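Local coordinates for peptide ABC transporter, peptide-binding protein (PDB 2D5W), which binds oligopeptides, here a pentapeptide, and probably delivers them to an ABC transporter for uptake into the cell, at residues G211-K216 with W577-I582; A357-L362 with S566-G571; Y409-T412 with V417-R420. One frame throughout, in Å; residues are numbered along the deposited sequence.

Interaction 1. Residues G211-K216 with W577-I582; sequences GPFKLK and WNAWEI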
# COMPACT_ATOMS: atom_id res chain seq x y z
N GLY A 211 20.31 -0.67 -0.34
CA GLY A 211 20.00 0.13 -1.51
C GLY A 211 21.07 1.13 -1.91
O GLY A 211 22.15 1.15 -1.33
N PRO A 212 20.80 1.96 -2.93
CA PRO A 212 21.78 2.95 -3.38
C PRO A 212 22.08 4.03 -2.35
O PRO A 212 23.06 4.76 -2.48
CB PRO A 212 21.14 3.50 -4.67
CG PRO A 212 19.68 3.29 -4.45
CD PRO A 212 19.62 1.94 -3.80
N PHE A 213 21.24 4.13 -1.32
CA PHE A 213 21.42 5.10 -0.25
C PHE A 213 21.30 4.42 1.11
O PHE A 213 20.74 3.33 1.23
CB PHE A 213 20.39 6.23 -0.36
CG PHE A 213 20.52 7.04 -1.62
CD1 PHE A 213 21.39 8.13 -1.68
CD2 PHE A 213 19.86 6.65 -2.78
CE1 PHE A 213 21.59 8.82 -2.88
CE2 PHE A 213 20.06 7.34 -3.98
CZ PHE A 213 20.93 8.42 -4.03
N LYS A 214 21.87 5.05 2.13
CA LYS A 214 21.82 4.55 3.49
C LYS A 214 21.32 5.70 4.36
O LYS A 214 21.44 6.87 3.98
CB LYS A 214 23.20 4.08 3.96
CG LYS A 214 24.31 5.12 3.88
CD LYS A 214 25.64 4.53 4.33
CE LYS A 214 26.77 5.53 4.22
NZ LYS A 214 28.03 4.97 4.78
N LEU A 215 20.77 5.38 5.52
CA LEU A 215 20.25 6.42 6.38
C LEU A 215 21.34 7.28 7.01
O LEU A 215 22.39 6.77 7.40
CB LEU A 215 19.40 5.81 7.50
CG LEU A 215 18.74 6.81 8.45
CD1 LEU A 215 17.60 7.52 7.73
CD2 LEU A 215 18.22 6.09 9.69
N LYS A 216 21.10 8.58 7.06
CA LYS A 216 22.01 9.51 7.72
C LYS A 216 21.31 9.83 9.05
O LYS A 216 21.85 9.56 10.12
CB LYS A 216 22.20 10.78 6.90
CG LYS A 216 23.07 11.84 7.58
CD LYS A 216 24.46 11.32 7.87
CE LYS A 216 25.32 12.39 8.53
NZ LYS A 216 25.41 13.61 7.67
N TRP A 577 12.36 3.63 -7.98
CA TRP A 577 12.65 2.21 -8.23
C TRP A 577 13.99 2.03 -8.95
O TRP A 577 14.47 0.91 -9.13
CB TRP A 577 11.52 1.61 -9.07
CG TRP A 577 11.26 2.42 -10.30
CD1 TRP A 577 10.45 3.51 -10.41
CD2 TRP A 577 11.91 2.27 -11.57
NE1 TRP A 577 10.57 4.06 -11.67
CE2 TRP A 577 11.46 3.32 -12.40
CE3 TRP A 577 12.84 1.35 -12.08
CZ2 TRP A 577 11.91 3.48 -13.72
CZ3 TRP A 577 13.28 1.51 -13.39
CH2 TRP A 577 12.81 2.57 -14.19
N ASN A 578 14.58 3.15 -9.36
CA ASN A 578 15.86 3.20 -10.07
C ASN A 578 16.66 4.33 -9.43
O ASN A 578 17.35 5.08 -10.12
CB ASN A 578 15.60 3.53 -11.54
CG ASN A 578 14.96 4.91 -11.72
OD1 ASN A 578 14.26 5.39 -10.83
ND2 ASN A 578 15.20 5.54 -12.86
N ALA A 579 16.58 4.41 -8.11
CA ALA A 579 17.21 5.49 -7.36
C ALA A 579 18.69 5.76 -7.61
O ALA A 579 19.14 6.89 -7.40
CB ALA A 579 16.96 5.29 -5.87
N TRP A 580 19.43 4.76 -8.05
CA TRP A 580 20.86 4.92 -8.30
C TRP A 580 21.19 5.73 -9.55
O TRP A 580 22.34 6.13 -9.74
CB TRP A 580 21.53 3.55 -8.39
CG TRP A 580 20.95 2.68 -9.46
CD1 TRP A 580 21.32 2.63 -10.78
CD2 TRP A 580 19.84 1.79 -9.33
NE1 TRP A 580 20.51 1.75 -11.46
CE2 TRP A 580 19.60 1.22 -10.60
CE3 TRP A 580 19.03 1.41 -8.25
CZ2 TRP A 580 18.57 0.30 -10.82
CZ3 TRP A 580 18.01 0.49 -8.47
CH2 TRP A 580 17.79 -0.05 -9.75
N GLU A 581 20.20 5.98 -10.41
CA GLU A 581 20.47 6.75 -11.63
C GLU A 581 19.74 8.08 -11.70
O GLU A 581 19.66 8.70 -12.76
CB GLU A 581 20.17 5.91 -12.87
CG GLU A 581 18.83 5.20 -12.85
CD GLU A 581 18.56 4.39 -14.11
OE1 GLU A 581 19.52 3.81 -14.67
OE2 GLU A 581 17.39 4.31 -14.53
N ILE A 582 19.19 8.53 -10.57
CA ILE A 582 18.50 9.81 -10.53
C ILE A 582 19.57 10.88 -10.30
O ILE A 582 20.40 10.78 -9.40
CB ILE A 582 17.45 9.84 -9.40
CG1 ILE A 582 16.36 8.81 -9.70
CG2 ILE A 582 16.87 11.24 -9.27
CD1 ILE A 582 15.34 8.62 -8.59
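The pyrrolidine ring of P212 overlaps A579 and W580 with its CB and CG corner, at the entrance to an edge strand of a mixed five-stranded sheet in this family 5 solute-binding protein. Strand 213-219 is outermost in that sheet, and the turn before it meets the loop between strands 560-561 and 583-584. Two apolar approaches define the seam: P212 CG lies 3.7 Å from A579 CB, and P212 CB lies equally far, 3.7 Å, from W580 CB. The CA atoms of P212 and W580 are 5.4 Å apart, so the chains pass close here, yet no hydrogen bond links the two segments directly; the contact is mostly carbon against carbon, with one backbone oxygen, A579 O, at the edge of the F213 ring.

W580 offers P212 the base of its side chain, and P212 CG comes at the indole edge, near the ring plane. With chi1 58°, W580 CG sits between its backbone N and carbonyl carbon, which folds the indole back over its own segment: N578 CA lies 3.7 Å above the plane of one face, offset toward the rim. F232 meets the same indole, with planes at about 35°.

Polar ties run beside this apolar seam. R228, from the neighbouring strand 223-228, donates NH1 to W580 O, and P212 and N229 share a backbone hydrogen bond. Y39 of helix 31-40 touches both F213 and A579, closing the contact from the helix side. The F213 ring meets A579 edge-on: its CE2 atom stands 3.6 Å from A579 O, which lies in the ring plane.

Interaction 2. Residues A357-L362 with S566-G571; sequences APVNPL and SAYSGG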
# COMPACT_ATOMS: atom_id res chain seq x y z
N ALA A 357 -8.65 -0.97 -10.29
CA ALA A 357 -8.52 0.18 -11.18
C ALA A 357 -8.44 -0.22 -12.65
O ALA A 357 -7.95 -1.31 -12.98
CB ALA A 357 -7.30 1.01 -10.80
N PRO A 358 -8.91 0.65 -13.55
CA PRO A 358 -8.89 0.40 -15.00
C PRO A 358 -7.52 0.03 -15.58
O PRO A 358 -7.45 -0.67 -16.59
CB PRO A 358 -9.44 1.69 -15.58
CG PRO A 358 -10.43 2.12 -14.54
CD PRO A 358 -9.67 1.88 -13.25
N VAL A 359 -6.44 0.51 -14.97
CA VAL A 359 -5.11 0.18 -15.48
C VAL A 359 -4.85 -1.32 -15.42
O VAL A 359 -3.98 -1.83 -16.12
CB VAL A 359 -3.98 0.92 -14.70
CG1 VAL A 359 -4.07 2.42 -14.95
CG2 VAL A 359 -4.08 0.61 -13.22
N ASN A 360 -5.60 -2.03 -14.58
CA ASN A 360 -5.46 -3.48 -14.49
C ASN A 360 -6.54 -4.09 -15.39
O ASN A 360 -7.72 -3.79 -15.24
CB ASN A 360 -5.68 -3.95 -13.04
CG ASN A 360 -5.34 -5.41 -12.86
OD1 ASN A 360 -5.78 -6.27 -13.63
ND2 ASN A 360 -4.57 -5.72 -11.83
N PRO A 361 -6.14 -4.96 -16.34
CA PRO A 361 -7.12 -5.57 -17.25
C PRO A 361 -8.25 -6.37 -16.57
O PRO A 361 -9.24 -6.70 -17.22
CB PRO A 361 -6.26 -6.44 -18.16
CG PRO A 361 -5.09 -6.78 -17.30
CD PRO A 361 -4.79 -5.47 -16.61
N LEU A 362 -8.09 -6.67 -15.29
CA LEU A 362 -9.13 -7.41 -14.57
C LEU A 362 -10.33 -6.52 -14.24
O LEU A 362 -11.39 -7.02 -13.87
CB LEU A 362 -8.55 -7.99 -13.27
CG LEU A 362 -7.46 -9.05 -13.45
CD1 LEU A 362 -6.86 -9.38 -12.09
CD2 LEU A 362 -8.05 -10.30 -14.11
N SER A 566 5.42 5.19 -13.29
CA SER A 566 4.44 4.67 -14.23
C SER A 566 3.37 4.01 -13.37
O SER A 566 3.47 4.01 -12.15
CB SER A 566 5.07 3.65 -15.17
OG SER A 566 5.45 2.48 -14.46
N ALA A 567 2.35 3.45 -14.01
CA ALA A 567 1.27 2.81 -13.27
C ALA A 567 1.76 1.78 -12.26
O ALA A 567 1.24 1.70 -11.15
CB ALA A 567 0.30 2.16 -14.24
N TYR A 568 2.78 1.01 -12.64
CA TYR A 568 3.29 -0.03 -11.76
C TYR A 568 4.81 -0.04 -11.54
O TYR A 568 5.36 -1.05 -11.10
CB TYR A 568 2.83 -1.40 -12.27
CG TYR A 568 1.33 -1.60 -12.20
CD1 TYR A 568 0.56 -1.63 -13.36
CD2 TYR A 568 0.69 -1.80 -10.98
CE1 TYR A 568 -0.82 -1.85 -13.30
CE2 TYR A 568 -0.68 -2.02 -10.91
CZ TYR A 568 -1.43 -2.05 -12.07
OH TYR A 568 -2.78 -2.30 -12.02
N SER A 569 5.48 1.07 -11.83
CA SER A 569 6.93 1.13 -11.62
C SER A 569 7.23 0.82 -10.16
O SER A 569 6.56 1.33 -9.25
CB SER A 569 7.47 2.51 -12.00
OG SER A 569 6.84 3.54 -11.27
N GLY A 570 8.24 -0.01 -9.92
CA GLY A 570 8.59 -0.39 -8.56
C GLY A 570 7.51 -1.26 -7.95
O GLY A 570 7.48 -1.46 -6.73
N GLY A 571 6.62 -1.76 -8.80
CA GLY A 571 5.53 -2.61 -8.34
C GLY A 571 4.26 -1.83 -8.05
O GLY A 571 3.20 -2.15 -8.59
O HOH W 1 -3.57 -3.79 -9.92
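Y568 OH is 2.7 Å from the oxygen of water 1, which also accepts a hydrogen bond from N360 ND2, with 2.9 Å between that nitrogen and the water. This bridge is the polar link between the two segments; no direct hydrogen bond joins them.

The phenol oxygen also rests against carbon: V359 CG2 is 3.4 Å from Y568 OH, and N360 CB is 3.5 Å from Y568 OH. The same valine methyl also touches Y568 CZ, meeting the ring obliquely, while its other methyl, CG1, reaches toward A567 CB. The amide plane of N360 stands 86° from the phenol ring, so the two groups meet crosswise instead of stacking.

Turns on both sides present these groups. A type I turn from A357 to N360, closed by N360 N bonding to A357 O, brings both V359 and N360 against the phenol oxygen. At chi1 -172° the N360 amide extends away from its own backbone N, and its OD1 accepts from L362 N at 2.9 Å with an N-H...O angle of 165°, an Asx turn that fixes the amide with ND2 toward the water. On the tyrosine's side, a type II turn from Y568 to G571 is closed by G571 N bonding to Y568 O at 2.7 Å.

A301 of strand 293-308 touches V359 and Y568 alike, and L472 also packs on the tyrosine. The contact thus joins two irregular loops of the solute-binding fold beside that strand. Its chemistry is mixed: methyl and methylene groups cover part of the phenol end, while one water makes the polar link, which suggests that the asparagine-tyrosine link depends on that water.

Interaction 3. Residues Y409-T412 with V417-R420; sequences YVTT and VRER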
# COMPACT_ATOMS: atom_id res chain seq x y z
N TYR A 409 -16.32 8.98 11.12
CA TYR A 409 -15.76 9.13 9.78
C TYR A 409 -14.31 9.55 9.96
O TYR A 409 -14.00 10.69 10.31
CB TYR A 409 -16.56 10.19 9.01
CG TYR A 409 -16.34 10.28 7.51
CD1 TYR A 409 -17.25 10.98 6.72
CD2 TYR A 409 -15.23 9.71 6.88
CE1 TYR A 409 -17.06 11.13 5.35
CE2 TYR A 409 -15.03 9.86 5.50
CZ TYR A 409 -15.96 10.57 4.75
OH TYR A 409 -15.80 10.75 3.39
N VAL A 410 -13.42 8.58 9.74
CA VAL A 410 -11.99 8.77 9.89
C VAL A 410 -11.25 8.92 8.57
O VAL A 410 -11.56 8.24 7.60
CB VAL A 410 -11.35 7.53 10.60
CG1 VAL A 410 -9.85 7.71 10.71
CG2 VAL A 410 -11.98 7.33 11.96
N THR A 411 -10.29 9.84 8.54
CA THR A 411 -9.43 9.97 7.38
C THR A 411 -8.14 10.62 7.84
O THR A 411 -7.97 10.92 9.02
CB THR A 411 -10.08 10.75 6.20
OG1 THR A 411 -9.33 10.46 5.00
CG2 THR A 411 -10.07 12.25 6.44
N THR A 412 -7.22 10.81 6.90
CA THR A 412 -5.93 11.41 7.18
C THR A 412 -6.01 12.92 7.38
O THR A 412 -6.28 13.66 6.43
CB THR A 412 -4.94 11.13 6.03
OG1 THR A 412 -5.54 11.56 4.80
CG2 THR A 412 -4.62 9.65 5.93
N VAL A 417 -8.13 17.77 0.42
CA VAL A 417 -9.22 17.32 -0.43
C VAL A 417 -10.11 16.32 0.31
O VAL A 417 -11.32 16.28 0.09
CB VAL A 417 -8.70 16.73 -1.78
CG1 VAL A 417 -8.17 15.32 -1.58
CG2 VAL A 417 -9.81 16.77 -2.82
N ARG A 418 -9.52 15.52 1.20
CA ARG A 418 -10.31 14.57 1.98
C ARG A 418 -11.13 15.29 3.05
O ARG A 418 -12.26 14.89 3.35
CB ARG A 418 -9.40 13.53 2.63
CG ARG A 418 -8.95 12.46 1.65
CD ARG A 418 -7.90 11.56 2.25
NE ARG A 418 -7.58 10.46 1.35
CZ ARG A 418 -6.53 9.66 1.48
NH1 ARG A 418 -5.68 9.84 2.49
NH2 ARG A 418 -6.33 8.69 0.60
N GLU A 419 -10.57 16.34 3.64
CA GLU A 419 -11.30 17.10 4.64
C GLU A 419 -12.49 17.77 3.96
O GLU A 419 -13.58 17.85 4.53
CB GLU A 419 -10.35 18.11 5.31
CG GLU A 419 -9.26 17.40 6.12
CD GLU A 419 -8.17 18.31 6.66
OE1 GLU A 419 -7.76 19.25 5.95
OE2 GLU A 419 -7.69 18.06 7.79
N ARG A 420 -12.29 18.23 2.73
CA ARG A 420 -13.37 18.85 1.95
C ARG A 420 -14.41 17.79 1.58
O ARG A 420 -15.61 18.05 1.59
CB ARG A 420 -12.80 19.49 0.68
CG ARG A 420 -12.01 20.78 0.93
CD ARG A 420 -11.19 21.17 -0.29
NE ARG A 420 -12.02 21.24 -1.49
CZ ARG A 420 -11.59 21.00 -2.72
NH1 ARG A 420 -12.42 21.08 -3.75
NH2 ARG A 420 -10.32 20.67 -2.93
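R418 NH1 donates to T412 OG1 across 2.9 Å, with an N-H...O angle of 155°, inside a beta-alpha-beta unit made of strand 401-410, helix 416-431 and strand 435-438. The hydroxyl oxygen lies only 3° out of the guanidinium plane, so it meets the flat group at its edge. T412 CG2 also approaches R418 NH1, at 3.6 Å, adding a methyl beside the polar bond.

Nearer the helix, T411 crosses the aliphatic part of the arginine at a slant, its hydroxyl nearest CD. T411 OG1 is 3.3 Å from R418 CD, and T411 CG2 is 4.1 Å from R418 CB. The polar partner of this hydroxyl is E465 O in strand 463-469, to which T411 OG1 is hydrogen-bonded. With OG1 anti to the backbone N (chi1 -163°), the hydroxyl can donate to E465 O while its oxygen touches R418 CD.

Beyond the two threonines, further partners hold the guanidinium. R418 runs extended from CG to NE, which carries the charged group from the first turn of the helix across T411 to T412. Its NE forms a salt bridge with E304 of strand 293-308, and its NH2 forms one with the backbone of the bound peptide. The side chain is therefore part of the peptide-binding site, and T412 and E304 position it from within the protein. R550 lies close to NH2 as well, so two arginines gather near the place where the peptide backbone binds; E304 probably balances part of their charge.

Further out, the loop leading from strand to helix is tied back to the helix's first turn: E419 OE2 accepts a hydrogen bond from G414 N.

From the N terminus, the chain first reaches 211-216, whose partner, 577-582, closes interaction 1 much later, the longest loop of the three with 360 residues between its segments. Within it, 357-362 opens interaction 2, closed at 566-571. Interaction 3 is nested inside that, joining 409-412 to 417-420 across four residues. None of the loops cross. Interaction 1 ties the five-stranded sheet to the late loop 562-582, interaction 2 ties the same loop to the one following helix 337-345, and interaction 3 is local to a strand and its following helix. W577 packs on S569 and G570, so interactions 1 and 2 touch; interaction 3 stays about 14 Å from interaction 2 between nearest atoms.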